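Local atomic coordinates of probable histone-lysine N-methyltransferase, H3 lysine-9 specific SUVH9 (Arabidopsis thaliana, PDB entry 4NJ5), a protein that takes part in gene silencing but lacks methyltransferase activity, probably binding methylated DNA and recruiting RNA polymerase V to chromatin. Residues G77-V80 with G81-F84; N493-P496 with M497-L500; E219-E222 with G223-E226. One frame throughout, in Å; residues are numbered along the deposited sequence.

Contact 1. Residues G77-V80 with G81-F84; sequences GVQV and GDIF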
# COMPACT_ATOMS: atom_id res chain seq x y z
N GLY A 77 -4.52 13.95 -9.71
CA GLY A 77 -3.81 13.37 -8.58
C GLY A 77 -3.98 11.87 -8.46
O GLY A 77 -3.22 11.21 -7.76
N VAL A 78 -4.99 11.33 -9.13
CA VAL A 78 -5.21 9.89 -9.14
C VAL A 78 -4.72 9.31 -10.45
O VAL A 78 -5.23 9.64 -11.52
CB VAL A 78 -6.69 9.53 -8.94
CG1 VAL A 78 -6.87 8.01 -8.89
CG2 VAL A 78 -7.23 10.17 -7.68
N GLN A 79 -3.71 8.45 -10.37
CA GLN A 79 -3.04 7.97 -11.56
C GLN A 79 -3.41 6.54 -11.88
O GLN A 79 -3.83 5.78 -11.00
CB GLN A 79 -1.52 8.08 -11.38
CG GLN A 79 -1.09 9.26 -10.55
CD GLN A 79 0.37 9.62 -10.77
OE1 GLN A 79 1.26 8.93 -10.27
NE2 GLN A 79 0.61 10.69 -11.51
N VAL A 80 -3.25 6.17 -13.14
CA VAL A 80 -3.45 4.79 -13.57
C VAL A 80 -2.55 3.87 -12.77
O VAL A 80 -1.35 4.11 -12.64
CB VAL A 80 -3.15 4.62 -15.06
CG1 VAL A 80 -3.30 3.17 -15.47
CG2 VAL A 80 -4.06 5.51 -15.89
N GLY A 81 -3.13 2.81 -12.21
CA GLY A 81 -2.37 1.82 -11.48
C GLY A 81 -2.51 1.96 -9.98
O GLY A 81 -2.09 1.07 -9.24
N ASP A 82 -3.09 3.07 -9.54
CA ASP A 82 -3.39 3.24 -8.12
C ASP A 82 -4.33 2.12 -7.68
O ASP A 82 -5.27 1.77 -8.40
CB ASP A 82 -4.02 4.60 -7.85
CG ASP A 82 -3.03 5.74 -7.95
OD1 ASP A 82 -1.81 5.46 -8.02
OD2 ASP A 82 -3.46 6.91 -7.96
N ILE A 83 -4.06 1.56 -6.51
CA ILE A 83 -4.88 0.48 -5.97
C ILE A 83 -5.70 0.94 -4.78
O ILE A 83 -5.30 1.85 -4.04
CB ILE A 83 -4.04 -0.74 -5.55
CG1 ILE A 83 -2.96 -0.32 -4.55
CG2 ILE A 83 -3.43 -1.41 -6.77
CD1 ILE A 83 -2.22 -1.49 -3.93
N PHE A 84 -6.85 0.31 -4.60
CA PHE A 84 -7.78 0.62 -3.52
C PHE A 84 -8.36 -0.69 -2.99
O PHE A 84 -8.42 -1.68 -3.71
CB PHE A 84 -8.88 1.55 -4.02
CG PHE A 84 -8.36 2.81 -4.64
CD1 PHE A 84 -8.05 2.87 -5.99
CD2 PHE A 84 -8.15 3.94 -3.86
CE1 PHE A 84 -7.55 4.03 -6.55
CE2 PHE A 84 -7.65 5.10 -4.41
CZ PHE A 84 -7.35 5.15 -5.76
O HOH W 1 -0.19 4.92 -10.02

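Contact 2. Residues N493-P496 with M497-L500; sequences NIPP and MTEL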
# COMPACT_ATOMS: atom_id res chain seq x y z
N ASN A 493 -0.29 2.81 0.22
CA ASN A 493 -0.72 1.61 -0.48
C ASN A 493 0.04 1.45 -1.79
O ASN A 493 -0.30 2.06 -2.81
CB ASN A 493 -2.23 1.64 -0.73
CG ASN A 493 -3.03 1.61 0.57
OD1 ASN A 493 -2.70 0.88 1.49
ND2 ASN A 493 -4.09 2.41 0.64
N ILE A 494 1.08 0.63 -1.76
CA ILE A 494 1.97 0.44 -2.90
C ILE A 494 1.54 -0.75 -3.76
O ILE A 494 1.60 -1.89 -3.30
CB ILE A 494 3.42 0.22 -2.45
CG1 ILE A 494 3.84 1.30 -1.44
CG2 ILE A 494 4.36 0.18 -3.65
CD1 ILE A 494 5.18 1.04 -0.77
N PRO A 495 1.11 -0.50 -5.00
CA PRO A 495 0.81 -1.60 -5.91
C PRO A 495 2.08 -2.38 -6.26
O PRO A 495 3.17 -1.82 -6.18
CB PRO A 495 0.25 -0.90 -7.15
CG PRO A 495 0.71 0.52 -7.05
CD PRO A 495 0.83 0.82 -5.59
N PRO A 496 1.97 -3.64 -6.60
CA PRO A 496 3.12 -4.43 -6.96
C PRO A 496 3.83 -3.87 -8.17
O PRO A 496 3.25 -3.28 -9.03
CB PRO A 496 2.51 -5.75 -7.33
CG PRO A 496 1.28 -5.83 -6.59
CD PRO A 496 0.79 -4.46 -6.41
N MET A 497 5.13 -4.04 -8.15
CA MET A 497 6.08 -3.67 -9.16
C MET A 497 6.46 -2.22 -9.07
O MET A 497 7.29 -1.77 -9.78
CB MET A 497 5.62 -4.05 -10.57
CG MET A 497 5.13 -5.46 -10.72
SD MET A 497 6.38 -6.64 -10.35
CE MET A 497 5.79 -7.38 -8.90
N THR A 498 5.91 -1.50 -8.13
CA THR A 498 6.36 -0.18 -7.88
C THR A 498 7.63 -0.23 -7.07
O THR A 498 7.70 -0.89 -6.10
CB THR A 498 5.29 0.64 -7.16
OG1 THR A 498 4.16 0.80 -8.01
CG2 THR A 498 5.80 1.95 -6.77
N GLU A 499 8.64 0.47 -7.51
CA GLU A 499 9.90 0.49 -6.81
C GLU A 499 9.78 1.09 -5.40
O GLU A 499 9.12 2.06 -5.18
CB GLU A 499 10.98 1.18 -7.65
CG GLU A 499 12.32 1.27 -6.96
CD GLU A 499 13.46 1.81 -7.79
OE1 GLU A 499 14.56 1.83 -7.31
OE2 GLU A 499 13.31 2.23 -8.91
N LEU A 500 10.49 0.49 -4.47
CA LEU A 500 10.52 1.02 -3.12
C LEU A 500 11.65 2.02 -3.01
O LEU A 500 12.71 1.82 -3.60
CB LEU A 500 10.74 -0.11 -2.11
CG LEU A 500 9.70 -1.23 -2.09
CD1 LEU A 500 10.07 -2.25 -1.03
CD2 LEU A 500 8.31 -0.66 -1.84
O HOH W 2 6.12 -2.90 -5.19

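Contact 3. Residues E219-E222 with G223-E226; sequences ERIE and GQAE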
# COMPACT_ATOMS: atom_id res chain seq x y z
N GLU A 219 -13.73 0.75 -25.24
CA GLU A 219 -12.38 0.68 -25.79
C GLU A 219 -11.49 1.71 -25.12
O GLU A 219 -11.88 2.86 -24.95
CB GLU A 219 -12.40 0.88 -27.31
CG GLU A 219 -12.90 -0.32 -28.08
CD GLU A 219 -12.99 -0.07 -29.58
OE1 GLU A 219 -12.54 1.01 -30.03
OE2 GLU A 219 -13.50 -0.95 -30.30
N ARG A 220 -10.29 1.28 -24.73
CA ARG A 220 -9.38 2.15 -24.01
C ARG A 220 -8.85 3.29 -24.89
O ARG A 220 -8.58 3.09 -26.07
CB ARG A 220 -8.22 1.35 -23.42
CG ARG A 220 -7.42 2.10 -22.37
CD ARG A 220 -6.66 1.14 -21.47
NE ARG A 220 -6.06 1.83 -20.33
CZ ARG A 220 -4.78 2.17 -20.24
NH1 ARG A 220 -3.95 1.89 -21.23
NH2 ARG A 220 -4.33 2.79 -19.16
N ILE A 221 -8.71 4.46 -24.29
CA ILE A 221 -8.14 5.62 -24.98
C ILE A 221 -6.65 5.40 -25.20
O ILE A 221 -5.94 4.94 -24.31
CB ILE A 221 -8.33 6.92 -24.18
CG1 ILE A 221 -9.78 7.08 -23.73
CG2 ILE A 221 -7.88 8.13 -24.99
CD1 ILE A 221 -10.77 6.91 -24.83
N GLU A 222 -6.18 5.73 -26.40
CA GLU A 222 -4.80 5.52 -26.79
C GLU A 222 -3.84 6.44 -26.04
O GLU A 222 -4.20 7.56 -25.66
CB GLU A 222 -4.66 5.73 -28.30
CG GLU A 222 -3.65 4.84 -28.99
CD GLU A 222 -3.98 4.62 -30.46
OE1 GLU A 222 -5.07 5.05 -30.89
OE2 GLU A 222 -3.15 4.03 -31.18
N GLY A 223 -2.61 5.97 -25.81
CA GLY A 223 -1.56 6.80 -25.27
C GLY A 223 -1.48 6.90 -23.75
O GLY A 223 -0.79 7.77 -23.22
N GLN A 224 -2.20 6.03 -23.05
CA GLN A 224 -2.16 6.04 -21.59
C GLN A 224 -1.10 5.09 -21.05
O GLN A 224 -0.65 4.19 -21.76
CB GLN A 224 -3.52 5.65 -21.01
CG GLN A 224 -4.61 6.70 -21.18
CD GLN A 224 -5.94 6.22 -20.65
OE1 GLN A 224 -6.41 6.67 -19.61
NE2 GLN A 224 -6.56 5.29 -21.36
N ALA A 225 -0.71 5.30 -19.80
CA ALA A 225 0.19 4.39 -19.12
C ALA A 225 -0.43 3.00 -19.03
O ALA A 225 -1.66 2.86 -19.13
CB ALA A 225 0.52 4.91 -17.73
N GLU A 226 0.42 1.99 -18.86
CA GLU A 226 -0.02 0.61 -18.72
C GLU A 226 -1.10 0.48 -17.66
O GLU A 226 -1.04 1.13 -16.61
CB GLU A 226 1.18 -0.29 -18.36
CG GLU A 226 0.89 -1.78 -18.43
CD GLU A 226 2.07 -2.64 -17.98
OE1 GLU A 226 3.10 -2.07 -17.55
OE2 GLU A 226 1.97 -3.88 -18.05
O HOH W 3 -3.84 3.75 -23.59

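Contact 1. Residues G77-V80 with G81-F84
Asp-82 OD2 is gripped by a backbone amide and by a charge. Gln-79 N donates to it at 2.9 Å with an N-H...O angle of 154°, arriving from above the carboxylate plane, 56° out of it. The stronger partner of the carboxylate is Arg-13 of helix 8-35, which forms a salt bridge with OD2 and whose NH2 also reaches the carbonyl of Gly-77. The other carboxylate oxygen accepts from a water, with Asp-82 OD1 2.6 Å from it, and the same water donates to Val-80 O at 3.0 Å. The backbone closes the loop in the reverse sense: Asp-82 N donates to Gln-79 O at 3.2 Å, which closes a beta turn from Gln-79 to Asp-82, of type II by the backbone angles of Val-80 and Gly-81. Gly-81 holds the third position with a positive phi, where a side chain would collide with Val-80 O, which explains the glycine. Because Asp-82 CG lies beside its own backbone N (chi1 -72°), the carboxylate folds back over the turn instead of following the chain. Packing is lighter. Val-78 CG1 stands 3.7 Å from Asp-82 OD2 and reaches the edge of the Phe-84 ring, 4.3 Å from CZ. The chemistry implies a turn tied twice by one aspartate, through main-chain N and carboxylate, its negative charge probably stabilised by Arg-13; this joins the loop leading into strand 83-84 of the SRA region to helix 8-35.

Contact 2. Residues N493-P496 with M497-L500
Thr-498 N donates to Pro-495 O across a type II beta turn, a weak bond at 3.4 Å with an N-H...O angle of 156°. Thr-498 OG1 also stands 3.3 Å from Pro-495 O, close enough for a second weak bond, though its proton has another acceptor in reach. A water lies beside the turn, 2.7 Å from Thr-498 O, and can also donate to the Pro-495 carbonyl. Pro-496 and Met-497 occupy the corners. Met-497, with a phi of 83°, takes the left-handed position without being glycine, and the cost is visible in its CB, only 2.9 Å from Pro-496 O. Its chain bends at chi2 and chi3, bringing CE back to 4.0 Å from Pro-496 CB. Farther out, Ile-494 spans the opening of the turn: its CG2, opposite the backbone N, meets Thr-498 CB at 3.7 Å. Ile-494 CD1 meets Leu-500 CD2 at 3.7 Å, these side chains crossing at about a right angle. Pro-496 and Met-497 both pack on helix 228-240. Polar links within the turn are weak, so its shape in the SET region probably rests also on proline-restricted backbone, apolar packing and flanking backbone bonds, Ile-494 with Leu-381 and Met-497 with Ser-377.

Contact 3. Residues E219-E222 with G223-E226
Arg-220 and Gln-224 lie one over the other, their guanidinium and amide planes only 19° apart. Gln-224 NE2 sits 3.6 Å above the guanidinium plane, offset toward its rim, and Gln-224 CB covers the same group from 3.5 Å off Arg-220 NH2. The stack follows from the arginine's shape: CG is opposite the backbone N (chi1 -165°) and the chain runs extended to NE, carrying the head group under the glutamine. At its edge Arg-220 NH2 donates to Ala-225 O at 2.7 Å, with the oxygen in the guanidinium plane and the C=O...N angle at 174°; Arg-220 NH1 adds a weak bond to the same oxygen at 3.3 Å. Arg-220 NE meanwhile donates to Asp-194 O, just outside strand 212-220, in strand 190-206. Gln-224 is held at both ends of its amide: NE2 donates to Ile-221 O at 3.0 Å, and OE1, its strongest polar link, accepts from Leu-196 N. A methionine in place of Arg-220 would probably leave the Ala-225 and Asp-194 carbonyls without these donors and the Gln-224 amide without its flat neighbour. Gly-223 turns the chain at a positive phi, where a CB would clash with Glu-222 O. Ile-221 O and Gln-224 N are 4.1 Å apart, and a water bridges them, accepting from the amide at 2.9 Å. Glu-222 and Gly-223 have type II angles, so the arrangement is that of an opened, water-bridged turn, here leading from strand 212-220 of the SRA sheet toward helix 228-240.

The three contacts are local bends with a left-handed residue at the corner, glycine in contacts 1 and 3 but methionine in contact 2. Contacts 1 and 2 are partly buried, about 11 and 7 Å from the chain centre to their own centres; contact 3, about 24 Å out, is a surface feature. Contact 1 touches both others: Ile-83 packs on Pro-495 of the SET region, and Val-80 on Arg-220 and Glu-226. Contacts 1 and 3 reach the same SRA sheet and use charged side chains to hold main-chain atoms, whereas contact 2 has weak polar links within the turn and mostly apolar packing. Contacts 2 and 3 stay about 8 Å apart at their nearest atoms.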